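Local structure of zinc chaperone AztD (Citrobacter koseri, 6CMK) at residues His99-Asp103 / His104-Asp108; Gln324-Val327 / Leu328-Glu331; Phe380-Thr383 / Ser384-Ser387. The protein acts as a periplasmic zinc chaperone that binds zinc ions and hands one directly to the solute-binding protein AztC of the AztABCD zinc transport system. All blocks are in the same frame, centred on the assembly; numbering follows the deposited sequence. Where two conformers were deposited one is given.

The three contacts belong to three different antiparallel sheets of a beta propeller and come in the order 1, 2, 3 along the chain. Contact 1 closes the hairpin of strands 88-100 and 105-109 and holds three ligands of the transferable zinc. Contact 2 forms the turn between strands 321-326 and 331-337, and contact 3 lies within strand 381-387, an outermost strand of the next sheet along the chain. The centres of contacts 2 and 3 are about 23 Å apart, and the sheets meet where F380 packs on Q324. Contact 1 stands apart from both, its centre about 32 Å from that of contact 2 and 31 Å from that of contact 3, so the metal site is well separated from these two elements of the scaffold.

Contact 1 of 3, residues His99-Asp103 / His104-Asp108; sequences HDHGD and HADID. With ZN (zinc ion), chain I.
H101, H104 and D106 meet around one zinc ion. H104 was modelled in two conformers; in one of them NE2 of H104 lies a long 2.7 Å from the metal, and the contacts of H104 with H101 and D103 described here belong to that conformer. On H101, CB lies over a face of the H104 ring, 3.6 Å from its centroid, a CH-pi contact. With chi1 at -76°, CG stands beside the backbone N and the ring reaches back toward D106. ND1 of H101, at the ring's edge, points in plane at the zinc, a long 2.6 Å away. Beyond it, CE1 of H101 passes 3.3 Å from D106 OD2, the ring and carboxylate planes being steeply inclined.

D106 OD1 is the tighter ligand, 2.2 Å from the zinc, and is also hydrogen-bonded to NE2 of H405; H405, just after the last strand, 392-403, completes the site.

This is the high-affinity site 2, whose zinc is passed to AztC, built on the end of a beta hairpin. H99 and D106 form a hydrogen-bonded antiparallel pair, and H101 N bonds to H104 O at 2.9 Å where the chain reverses. G102, with phi of 79°, suits this reversal, and its N-H is held by D100 OD1 in an Asx turn.

Histidine can engage a carboxylate through one nitrogen and a metal through the other: H104 ND1 donates to D103 OD1 (2.8 Å) from above the carboxylate plane. Farther along the strands, H99 NE2 meets D108 OD2 at 2.7 Å, on the syn side but well out of the carboxylate plane, a bent bond of 132°. From the second subunit, H216 stacks on the H101 ring, and R300 forms a salt bridge with D100.

Contact 2 of 3, residues Gln324-Val327 / Leu328-Glu331; sequences QIDV and LKGE
With chi1 at -179°, D326 swings its carboxylate away from its own backbone N and under the turn that follows, while K329, whose CG lies beside its backbone N (chi1 -63°), carries an extended chain obliquely across that carboxylate. D326 OD1 accepts from K329 N (3.1 Å), approached from above the carboxylate plane. The other oxygen, D326 OD2, rests against the methylenes, with CD of K329 3.1 Å from it. The ammonium continues onward, and K329 NZ stays 4.7 Å from D326 OD2, so the charges can attract only at a distance. An acidic side chain suits this place because it is short enough to put an oxygen on the amide of K329 three residues on.

The backbone closes the turn as a G1 beta bulge, G330 and E331 both facing D326. D326 N bonds to E331 O at 2.9 Å, while the bonds from the N atoms of G330 and E331 to D326 O are weak. Glycine fits the positive phi of 70° that the bulge demands.

The turn links strands 321-326 and 331-337 at one edge of a four-stranded propeller sheet, with V327 packing on M268 and Y270, and I325 on V315 of strand 312-317 and I332 of strand 331-337.

Contact 3 of 3, residues Phe380-Thr383 / Ser384-Ser387; sequences FKKT and SEIS
K382 and E385 join through a salt bridge, K382 NZ to E385 OE2 at 2.7 Å, between side chains three residues apart in one strand. The lysine sets CG anti to its backbone N (chi1 171°) and stays fully extended beyond it, which carries the chain past S384 O, with CE of K382 3.6 Å from that oxygen. Glutamate answers with chi1 of 62°, which places CG between its backbone N and carbonyl carbon and lifts the carboxylate off the strand. NZ then reaches OE2 on its anti side, slightly out of the carboxylate plane. The other oxygen, OE1, pairs with K371 of the neighbouring strand, and two lysines probably keep the glutamate negatively charged. Long charged residues can meet across three residues at the surface of the sheet, where both K382 and E385 also touch a crystal neighbour.

On the other face, OG1 of T383 and OG of S384 share one water, at 2.8 Å and 2.6 Å. OG1 of T383 also makes a weak hydrogen bond to V374 O. Small hydroxyl side chains suit this spot, where two consecutive residues face the same partner.

That pairing, T383 and S384 both opposite V374 of strand 371-376, is a classic beta bulge in the hairpin that ends in the outermost strand of a propeller sheet, and it brings K382 and E385 onto one face.

Contact 1 of 3, residues His99-Asp103 / His104-Asp108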
loop_
_atom_site.group_PDB
_atom_site.type_symbol
_atom_site.label_atom_id
_atom_site.label_comp_id
_atom_site.label_asym_id
_atom_site.label_seq_id
_atom_site.Cartn_x
_atom_site.Cartn_y
_atom_site.Cartn_z
ATOM N N HIS B 99 -9.410 -3.215 -1.368
ATOM C CA HIS B 99 -9.537 -2.788 0.017
ATOM C C HIS B 99 -8.380 -3.373 0.815
ATOM O O HIS B 99 -8.134 -4.584 0.756
ATOM C CB HIS B 99 -10.865 -3.236 0.620
ATOM C CG HIS B 99 -12.061 -2.709 -0.101
ATOM N ND1 HIS B 99 -12.487 -1.405 0.025
ATOM C CD2 HIS B 99 -12.923 -3.308 -0.956
ATOM C CE1 HIS B 99 -13.560 -1.223 -0.724
ATOM N NE2 HIS B 99 -13.845 -2.363 -1.329
ATOM N N ASP B 100 -7.693 -2.511 1.564
ATOM C CA ASP B 100 -6.507 -2.868 2.347
ATOM C C ASP B 100 -6.954 -3.331 3.728
ATOM O O ASP B 100 -7.290 -2.513 4.585
ATOM C CB ASP B 100 -5.578 -1.661 2.445
ATOM C CG ASP B 100 -4.286 -1.953 3.193
ATOM O OD1 ASP B 100 -4.149 -3.048 3.770
ATOM O OD2 ASP B 100 -3.401 -1.063 3.194
ATOM N N HIS B 101 -6.927 -4.644 3.963
ATOM C CA HIS B 101 -7.432 -5.221 5.203
ATOM C C HIS B 101 -6.321 -5.827 6.062
ATOM O O HIS B 101 -6.547 -6.785 6.805
ATOM C CB HIS B 101 -8.524 -6.236 4.881
ATOM C CG HIS B 101 -9.823 -5.585 4.508
ATOM N ND1 HIS B 101 -10.945 -6.295 4.142
ATOM C CD2 HIS B 101 -10.175 -4.277 4.465
ATOM C CE1 HIS B 101 -11.932 -5.453 3.883
ATOM N NE2 HIS B 101 -11.490 -4.221 4.071
ATOM N N GLY B 102 -5.127 -5.248 5.988
ATOM C CA GLY B 102 -4.039 -5.627 6.867
ATOM C C GLY B 102 -3.356 -6.908 6.445
ATOM O O GLY B 102 -2.414 -6.882 5.651
ATOM N N ASP B 103 -3.836 -8.035 6.955
ATOM C CA ASP B 103 -3.250 -9.321 6.597
ATOM C C ASP B 103 -3.751 -9.835 5.256
ATOM O O ASP B 103 -3.190 -10.805 4.733
ATOM C CB ASP B 103 -3.538 -10.358 7.686
ATOM C CG ASP B 103 -5.010 -10.707 7.790
ATOM O OD1 ASP B 103 -5.461 -11.607 7.053
ATOM O OD2 ASP B 103 -5.713 -10.084 8.613
ATOM N N HIS B 104 -4.781 -9.211 4.689
ATOM C CA HIS B 104 -5.318 -9.621 3.403
ATOM C C HIS B 104 -5.842 -8.390 2.682
ATOM O O HIS B 104 -5.956 -7.305 3.258
ATOM C CB HIS B 104 -6.429 -10.662 3.565
ATOM C CG HIS B 104 -7.556 -10.208 4.439
ATOM N ND1 HIS B 104 -7.422 -10.044 5.800
ATOM C CD2 HIS B 104 -8.836 -9.878 4.145
ATOM C CE1 HIS B 104 -8.570 -9.635 6.308
ATOM N NE2 HIS B 104 -9.446 -9.527 5.326
ATOM N N ALA B 105 -6.149 -8.571 1.400
ATOM C CA ALA B 105 -6.781 -7.546 0.590
ATOM C C ALA B 105 -8.008 -8.156 -0.066
ATOM O O ALA B 105 -8.038 -9.358 -0.355
ATOM C CB ALA B 105 -5.831 -6.991 -0.485
ATOM N N ASP B 106 -9.029 -7.328 -0.256
ATOM C CA ASP B 106 -10.207 -7.677 -1.031
ATOM C C ASP B 106 -10.084 -7.047 -2.409
ATOM O O ASP B 106 -9.556 -5.944 -2.548
ATOM C CB ASP B 106 -11.484 -7.165 -0.371
ATOM C CG ASP B 106 -11.810 -7.885 0.916
ATOM O OD1 ASP B 106 -11.017 -8.755 1.332
ATOM O OD2 ASP B 106 -12.865 -7.568 1.504
ATOM N N ILE B 107 -10.585 -7.744 -3.424
ATOM C CA ILE B 107 -10.597 -7.222 -4.792
ATOM C C ILE B 107 -12.044 -7.110 -5.263
ATOM O O ILE B 107 -12.820 -8.071 -5.163
ATOM C CB ILE B 107 -9.753 -8.088 -5.751
ATOM C CG1 ILE B 107 -9.659 -7.420 -7.128
ATOM C CG2 ILE B 107 -10.306 -9.506 -5.870
ATOM C CD1 ILE B 107 -8.740 -8.154 -8.119
ATOM N N ASP B 108 -12.403 -5.925 -5.758
ATOM C CA ASP B 108 -13.715 -5.638 -6.333
ATOM C C ASP B 108 -13.562 -5.531 -7.842
ATOM O O ASP B 108 -12.822 -4.666 -8.324
ATOM C CB ASP B 108 -14.286 -4.333 -5.785
ATOM C CG ASP B 108 -14.613 -4.401 -4.304
ATOM O OD1 ASP B 108 -14.770 -5.515 -3.765
ATOM O OD2 ASP B 108 -14.723 -3.323 -3.684
HETATM ZN ZN ZN I . -11.295 -8.788 3.513
#

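Contact 2 of 3, residues Gln324-Val327 / Leu328-Glu331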
loop_
_atom_site.group_PDB
_atom_site.type_symbol
_atom_site.label_atom_id
_atom_site.label_comp_id
_atom_site.label_asym_id
_atom_site.label_seq_id
_atom_site.Cartn_x
_atom_site.Cartn_y
_atom_site.Cartn_z
ATOM N N GLN B 324 16.536 -4.862 -19.921
ATOM C CA GLN B 324 16.275 -4.966 -18.491
ATOM C C GLN B 324 17.308 -4.138 -17.734
ATOM O O GLN B 324 18.516 -4.338 -17.903
ATOM C CB GLN B 324 16.334 -6.433 -18.071
ATOM C CG GLN B 324 16.032 -6.683 -16.611
ATOM C CD GLN B 324 16.280 -8.130 -16.230
ATOM O OE1 GLN B 324 17.398 -8.635 -16.350
ATOM N NE2 GLN B 324 15.234 -8.807 -15.787
ATOM N N ILE B 325 16.838 -3.202 -16.913
ATOM C CA ILE B 325 17.705 -2.392 -16.066
ATOM C C ILE B 325 17.694 -2.968 -14.659
ATOM O O ILE B 325 16.647 -2.998 -14.001
ATOM C CB ILE B 325 17.256 -0.925 -16.023
ATOM C CG1 ILE B 325 17.146 -0.349 -17.431
ATOM C CG2 ILE B 325 18.217 -0.117 -15.157
ATOM C CD1 ILE B 325 18.422 -0.453 -18.235
ATOM N N ASP B 326 18.869 -3.371 -14.184
ATOM C CA ASP B 326 19.073 -3.731 -12.778
ATOM C C ASP B 326 19.427 -2.442 -12.053
ATOM O O ASP B 326 20.549 -1.939 -12.163
ATOM C CB ASP B 326 20.161 -4.787 -12.643
ATOM C CG ASP B 326 20.391 -5.215 -11.205
ATOM O OD1 ASP B 326 20.100 -4.432 -10.274
ATOM O OD2 ASP B 326 20.871 -6.350 -11.007
ATOM N N VAL B 327 18.451 -1.897 -11.327
ATOM C CA VAL B 327 18.577 -0.556 -10.769
ATOM C C VAL B 327 19.638 -0.513 -9.675
ATOM O O VAL B 327 20.389 0.462 -9.558
ATOM C CB VAL B 327 17.204 -0.076 -10.261
ATOM C CG1 VAL B 327 17.304 1.287 -9.619
ATOM C CG2 VAL B 327 16.218 -0.026 -11.422
ATOM N N LEU B 328 19.724 -1.561 -8.860
ATOM C CA LEU B 328 20.714 -1.565 -7.785
ATOM C C LEU B 328 22.131 -1.757 -8.310
ATOM O O LEU B 328 23.073 -1.179 -7.758
ATOM C CB LEU B 328 20.347 -2.637 -6.759
ATOM C CG LEU B 328 19.015 -2.263 -6.087
ATOM C CD1 LEU B 328 18.433 -3.396 -5.260
ATOM C CD2 LEU B 328 19.181 -1.017 -5.219
ATOM N N LYS B 329 22.313 -2.535 -9.375
ATOM C CA LYS B 329 23.641 -2.656 -9.959
ATOM C C LYS B 329 23.976 -1.502 -10.892
ATOM O O LYS B 329 25.155 -1.283 -11.191
ATOM C CB LYS B 329 23.768 -3.981 -10.707
ATOM C CG LYS B 329 23.636 -5.205 -9.814
ATOM C CD LYS B 329 23.941 -6.485 -10.574
ATOM C CE LYS B 329 24.365 -7.602 -9.637
ATOM N NZ LYS B 329 24.769 -8.825 -10.381
ATOM N N GLY B 330 22.977 -0.754 -11.350
ATOM C CA GLY B 330 23.239 0.360 -12.240
ATOM C C GLY B 330 23.696 -0.066 -13.618
ATOM O O GLY B 330 24.594 0.564 -14.192
ATOM N N GLU B 331 23.078 -1.102 -14.180
ATOM C CA GLU B 331 23.499 -1.595 -15.480
ATOM C C GLU B 331 22.340 -2.279 -16.187
ATOM O O GLU B 331 21.346 -2.670 -15.570
ATOM C CB GLU B 331 24.668 -2.569 -15.334
ATOM C CG GLU B 331 24.288 -3.838 -14.603
ATOM C CD GLU B 331 25.487 -4.717 -14.312
ATOM O OE1 GLU B 331 26.625 -4.199 -14.310
ATOM O OE2 GLU B 331 25.287 -5.928 -14.089
#

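Contact 3 of 3, residues Phe380-Thr383 / Ser384-Ser387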
loop_
_atom_site.group_PDB
_atom_site.type_symbol
_atom_site.label_atom_id
_atom_site.label_comp_id
_atom_site.label_asym_id
_atom_site.label_seq_id
_atom_site.Cartn_x
_atom_site.Cartn_y
_atom_site.Cartn_z
ATOM N N PHE B 380 12.356 -13.215 -19.357
ATOM C CA PHE B 380 12.620 -12.168 -20.333
ATOM C C PHE B 380 12.557 -12.724 -21.751
ATOM O O PHE B 380 13.362 -12.365 -22.618
ATOM C CB PHE B 380 13.965 -11.494 -20.060
ATOM C CG PHE B 380 13.967 -10.018 -20.333
ATOM C CD1 PHE B 380 13.157 -9.167 -19.601
ATOM C CD2 PHE B 380 14.798 -9.475 -21.298
ATOM C CE1 PHE B 380 13.167 -7.809 -19.838
ATOM C CE2 PHE B 380 14.811 -8.112 -21.533
ATOM C CZ PHE B 380 13.995 -7.281 -20.805
ATOM N N LYS B 381 11.584 -13.606 -21.985
ATOM C CA LYS B 381 11.346 -14.199 -23.289
ATOM C C LYS B 381 9.873 -14.083 -23.656
ATOM O O LYS B 381 8.990 -14.130 -22.795
ATOM C CB LYS B 381 11.772 -15.664 -23.310
ATOM C CG LYS B 381 13.165 -15.869 -22.766
ATOM C CD LYS B 381 13.695 -17.261 -23.031
ATOM C CE LYS B 381 15.077 -17.441 -22.419
ATOM N NZ LYS B 381 15.911 -16.206 -22.523
ATOM N N LYS B 382 9.618 -13.935 -24.950
ATOM C CA LYS B 382 8.251 -13.846 -25.437
ATOM C C LYS B 382 7.478 -15.114 -25.097
ATOM O O LYS B 382 7.975 -16.227 -25.293
ATOM C CB LYS B 382 8.250 -13.624 -26.950
ATOM C CG LYS B 382 6.868 -13.727 -27.580
ATOM C CD LYS B 382 6.924 -13.526 -29.079
ATOM C CE LYS B 382 5.530 -13.548 -29.686
ATOM N NZ LYS B 382 5.607 -13.504 -31.174
ATOM N N THR B 383 6.253 -14.942 -24.591
ATOM C CA THR B 383 5.373 -16.070 -24.330
ATOM C C THR B 383 4.075 -16.042 -25.123
ATOM O O THR B 383 3.458 -17.099 -25.290
ATOM C CB THR B 383 5.047 -16.163 -22.832
ATOM O OG1 THR B 383 4.633 -14.885 -22.336
ATOM C CG2 THR B 383 6.271 -16.628 -22.060
ATOM N N SER B 384 3.659 -14.891 -25.639
ATOM C CA SER B 384 2.476 -14.815 -26.495
ATOM C C SER B 384 2.480 -13.463 -27.201
ATOM O O SER B 384 3.357 -12.625 -26.977
ATOM C CB SER B 384 1.187 -15.003 -25.694
ATOM O OG SER B 384 1.021 -13.950 -24.765
ATOM N N GLU B 385 1.499 -13.263 -28.071
ATOM C CA GLU B 385 1.246 -11.945 -28.626
ATOM C C GLU B 385 -0.255 -11.763 -28.777
ATOM O O GLU B 385 -1.002 -12.730 -28.949
ATOM C CB GLU B 385 1.982 -11.735 -29.963
ATOM C CG GLU B 385 1.591 -12.664 -31.095
ATOM C CD GLU B 385 2.291 -12.281 -32.388
ATOM O OE1 GLU B 385 1.595 -11.991 -33.381
ATOM O OE2 GLU B 385 3.538 -12.241 -32.394
ATOM N N ILE B 386 -0.689 -10.510 -28.675
ATOM C CA ILE B 386 -2.101 -10.144 -28.680
ATOM C C ILE B 386 -2.355 -9.279 -29.901
ATOM O O ILE B 386 -1.668 -8.273 -30.105
ATOM C CB ILE B 386 -2.498 -9.378 -27.407
ATOM C CG1 ILE B 386 -2.278 -10.232 -26.165
ATOM C CG2 ILE B 386 -3.955 -8.927 -27.483
ATOM C CD1 ILE B 386 -2.199 -9.421 -24.903
ATOM N N SER B 387 -3.358 -9.651 -30.688
ATOM C CA SER B 387 -3.734 -8.882 -31.866
ATOM C C SER B 387 -4.689 -7.772 -31.453
ATOM O O SER B 387 -5.650 -8.016 -30.715
ATOM C CB SER B 387 -4.378 -9.783 -32.918
ATOM O OG SER B 387 -4.890 -9.013 -33.995
HETATM O O HOH W 1 1.850 -15.036 -22.515
#